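Local atomic coordinates of putative ferredoxin (PDB entry 7M1O), a protein that binds a [4Fe-4S] cluster and probably serves as a small electron carrier, as ferredoxins of this family do. Residues P23-N28 with G43-P48. Numbering follows the deposited sequence.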
ATOM      1  N   PRO A  23      -5.089  -7.409   1.379  1.00 26.38           N
ATOM      2  CA  PRO A  23      -6.056  -6.731   2.250  1.00 27.81           C
ATOM      3  C   PRO A  23      -5.530  -6.551   3.673  1.00 31.14           C
ATOM      4  O   PRO A  23      -6.086  -5.764   4.437  1.00 30.86           O
ATOM      5  CB  PRO A  23      -7.273  -7.661   2.221  1.00 27.30           C
ATOM      6  CG  PRO A  23      -6.732  -8.993   1.842  1.00 26.84           C
ATOM      7  CD  PRO A  23      -5.588  -8.715   0.915  1.00 26.29           C
ATOM      8  N   GLU A  24      -4.469  -7.276   4.015  1.00 35.46           N
ATOM      9  CA  GLU A  24      -3.822  -7.121   5.313  1.00 39.20           C
ATOM     10  C   GLU A  24      -3.170  -5.745   5.435  1.00 39.43           C
ATOM     11  O   GLU A  24      -3.023  -5.220   6.539  1.00 40.91           O
ATOM     12  CB  GLU A  24      -2.765  -8.211   5.532  1.00 40.76           C
ATOM     13  CG  GLU A  24      -3.278  -9.644   5.417  1.00 41.70           C
ATOM     14  CD  GLU A  24      -3.117 -10.224   4.021  1.00 42.62           C
ATOM     15  OE1 GLU A  24      -3.156  -9.453   3.040  1.00 42.24           O
ATOM     16  OE2 GLU A  24      -2.946 -11.456   3.908  1.00 42.53           O
ATOM     17  N   VAL A  25      -2.785  -5.168   4.296  1.00 34.30           N
ATOM     18  CA  VAL A  25      -2.019  -3.923   4.275  1.00 29.44           C
ATOM     19  C   VAL A  25      -2.793  -2.760   3.654  1.00 26.31           C
ATOM     20  O   VAL A  25      -2.703  -1.633   4.137  1.00 26.65           O
ATOM     21  CB  VAL A  25      -0.692  -4.107   3.503  1.00 27.00           C
ATOM     22  CG1 VAL A  25       0.100  -2.803   3.447  1.00 26.48           C
ATOM     23  CG2 VAL A  25       0.143  -5.197   4.151  1.00 26.79           C
ATOM     24  N   TYR A  26      -3.544  -3.032   2.590  1.00 23.55           N
ATOM     25  CA  TYR A  26      -4.246  -1.980   1.856  1.00 21.48           C
ATOM     26  C   TYR A  26      -5.755  -2.195   1.840  1.00 21.33           C
ATOM     27  O   TYR A  26      -6.232  -3.327   1.899  1.00 21.79           O
ATOM     28  CB  TYR A  26      -3.728  -1.903   0.418  1.00 20.18           C
ATOM     29  CG  TYR A  26      -2.223  -1.822   0.325  1.00 20.65           C
ATOM     30  CD1 TYR A  26      -1.563  -0.610   0.474  1.00 21.74           C
ATOM     31  CD2 TYR A  26      -1.462  -2.958   0.093  1.00 19.84           C
ATOM     32  CE1 TYR A  26      -0.187  -0.533   0.391  1.00 20.72           C
ATOM     33  CE2 TYR A  26      -0.088  -2.890   0.008  1.00 19.79           C
ATOM     34  CZ  TYR A  26       0.545  -1.677   0.158  1.00 19.69           C
ATOM     35  OH  TYR A  26       1.913  -1.612   0.075  1.00 19.35           O
ATOM     36  N   LYS A  27      -6.495  -1.095   1.753  1.00 22.24           N
ATOM     37  CA  LYS A  27      -7.947  -1.146   1.664  1.00 24.28           C
ATOM     38  C   LYS A  27      -8.464  -0.045   0.752  1.00 23.42           C
ATOM     39  O   LYS A  27      -7.809   0.979   0.561  1.00 22.01           O
ATOM     40  CB  LYS A  27      -8.584  -1.006   3.050  1.00 26.64           C
ATOM     41  CG  LYS A  27      -8.437   0.386   3.657  1.00 30.28           C
ATOM     42  CD  LYS A  27      -8.940   0.446   5.091  1.00 34.53           C
ATOM     43  CE  LYS A  27      -8.756   1.840   5.674  1.00 37.78           C
ATOM     44  NZ  LYS A  27      -9.080   1.914   7.130  1.00 39.34           N
ATOM     45  N   ASN A  28      -9.641  -0.273   0.180  1.00 23.71           N
ATOM     46  CA  ASN A  28     -10.368   0.771  -0.520  1.00 23.88           C
ATOM     47  C   ASN A  28     -10.785   1.822   0.507  1.00 24.34           C
ATOM     48  O   ASN A  28     -11.492   1.508   1.465  1.00 24.58           O
ATOM     49  CB  ASN A  28     -11.579   0.175  -1.246  1.00 23.25           C
ATOM     50  CG  ASN A  28     -12.327   1.189  -2.092  1.00 22.26           C
ATOM     51  OD1 ASN A  28     -12.276   2.392  -1.844  1.00 21.38           O
ATOM     52  ND2 ASN A  28     -13.044   0.697  -3.095  1.00 22.25           N
ATOM     53  N   GLY A  43       1.435   8.867   7.843  1.00 37.04           N
ATOM     54  CA  GLY A  43       0.692   8.127   6.840  1.00 36.24           C
ATOM     55  C   GLY A  43       1.289   6.769   6.527  1.00 36.03           C
ATOM     56  O   GLY A  43       0.687   5.978   5.799  1.00 37.46           O
ATOM     57  N   TRP A  44       2.471   6.495   7.070  1.00 33.75           N
ATOM     58  CA  TRP A  44       3.155   5.232   6.812  1.00 32.07           C
ATOM     59  C   TRP A  44       2.560   4.097   7.638  1.00 30.96           C
ATOM     60  O   TRP A  44       2.135   4.306   8.772  1.00 31.02           O
ATOM     61  CB  TRP A  44       4.649   5.346   7.124  1.00 31.14           C
ATOM     62  CG  TRP A  44       5.422   6.246   6.208  1.00 29.36           C
ATOM     63  CD1 TRP A  44       5.705   7.564   6.404  1.00 29.61           C
ATOM     64  CD2 TRP A  44       6.028   5.886   4.961  1.00 27.98           C
ATOM     65  NE1 TRP A  44       6.446   8.051   5.356  1.00 29.44           N
ATOM     66  CE2 TRP A  44       6.657   7.042   4.456  1.00 28.40           C
ATOM     67  CE3 TRP A  44       6.097   4.702   4.222  1.00 26.00           C
ATOM     68  CZ2 TRP A  44       7.346   7.047   3.246  1.00 26.98           C
ATOM     69  CZ3 TRP A  44       6.780   4.709   3.020  1.00 25.48           C
ATOM     70  CH2 TRP A  44       7.395   5.875   2.543  1.00 26.60           C
ATOM     71  N   MET A  45       2.542   2.901   7.057  1.00 29.12           N
ATOM     72  CA  MET A  45       2.156   1.691   7.777  1.00 28.85           C
ATOM     73  C   MET A  45       3.321   0.712   7.823  1.00 28.56           C
ATOM     74  O   MET A  45       3.903   0.377   6.792  1.00 28.77           O
ATOM     75  CB  MET A  45       0.945   1.020   7.121  1.00 28.16           C
ATOM     76  CG  MET A  45       0.614  -0.347   7.713  1.00 28.45           C
ATOM     77  SD  MET A  45      -0.849  -1.118   7.002  1.00 29.00           S
ATOM     78  CE  MET A  45      -0.742  -2.754   7.728  1.00 29.40           C
ATOM     79  N   MET A  46       3.654   0.253   9.025  1.00 27.79           N
ATOM     80  CA  MET A  46       4.673  -0.769   9.197  1.00 28.46           C
ATOM     81  C   MET A  46       4.117  -2.119   8.759  1.00 27.17           C
ATOM     82  O   MET A  46       2.995  -2.479   9.111  1.00 26.45           O
ATOM     83  CB  MET A  46       5.132  -0.820  10.654  1.00 30.19           C
ATOM     84  CG  MET A  46       5.668   0.501  11.184  1.00 30.96           C
ATOM     85  SD  MET A  46       7.084   1.125  10.257  1.00 31.89           S
ATOM     86  CE  MET A  46       8.272  -0.208  10.455  1.00 32.35           C
ATOM     87  N   VAL A  47       4.908  -2.857   7.987  1.00 26.57           N
ATOM     88  CA  VAL A  47       4.462  -4.113   7.395  1.00 25.21           C
ATOM     89  C   VAL A  47       4.918  -5.310   8.227  1.00 26.22           C
ATOM     90  O   VAL A  47       6.086  -5.388   8.607  1.00 26.56           O
ATOM     91  CB  VAL A  47       4.999  -4.270   5.959  1.00 23.70           C
ATOM     92  CG1 VAL A  47       4.423  -5.516   5.300  1.00 23.77           C
ATOM     93  CG2 VAL A  47       4.670  -3.037   5.135  1.00 22.62           C
ATOM     94  N   PRO A  48       4.000  -6.251   8.516  1.00 26.19           N
ATOM     95  CA  PRO A  48       4.434  -7.481   9.190  1.00 28.02           C
ATOM     96  C   PRO A  48       5.417  -8.273   8.328  1.00 29.57           C
ATOM     97  O   PRO A  48       5.260  -8.292   7.108  1.00 29.47           O
ATOM     98  CB  PRO A  48       3.129  -8.260   9.386  1.00 27.80           C
ATOM     99  CG  PRO A  48       2.049  -7.244   9.294  1.00 27.59           C
ATOM    100  CD  PRO A  48       2.541  -6.225   8.317  1.00 26.12           C
TER
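With CG anti to the backbone N (chi1 172°) and every later bond also extended, the M45 side chain reaches straight from its strand to the turn before strand 26-28, where V25 holds CG1 anti to its own N (chi1 179°) and turns that methyl to the sulfur. M45 SD crosses V25 CG1 at 4.0 Å. The same sulfur lies 3.5 Å from V25 O, and the terminal methyl passes on to the preceding carbonyl, M45 CE standing 3.6 Å from E24 O. The thioether thus lies mostly against main chain, with V25 CG1 the side-chain partner. The other branch of V25 faces V47, CG2 to CG1 at 4.4 Å, a looser touch. V25 CG1 also sits 3.4 Å above the plane of the Y26 ring, over its centre, in a CH-pi arrangement, and the Y26 hydroxyl is hydrogen-bonded to T5 OG1 on strand 3-7. V55 of helix 52-61 packs on V25, Y26 and V47 alike, so the contact belongs to the small hydrophobic core of this single-cluster ferredoxin, with the V25 side chain about 10 Å from the [4Fe-4S] cluster. Were M45 cut back to an alanine, the SD and CE atoms would be gone, which is likely to open a gap beside V25 CG1 and against the main chain of E24 and V25. No hydrogen bond links the two segments directly; their union here depends on van der Waals fit between an extended, buried thioether, two valines and a turn of main chain.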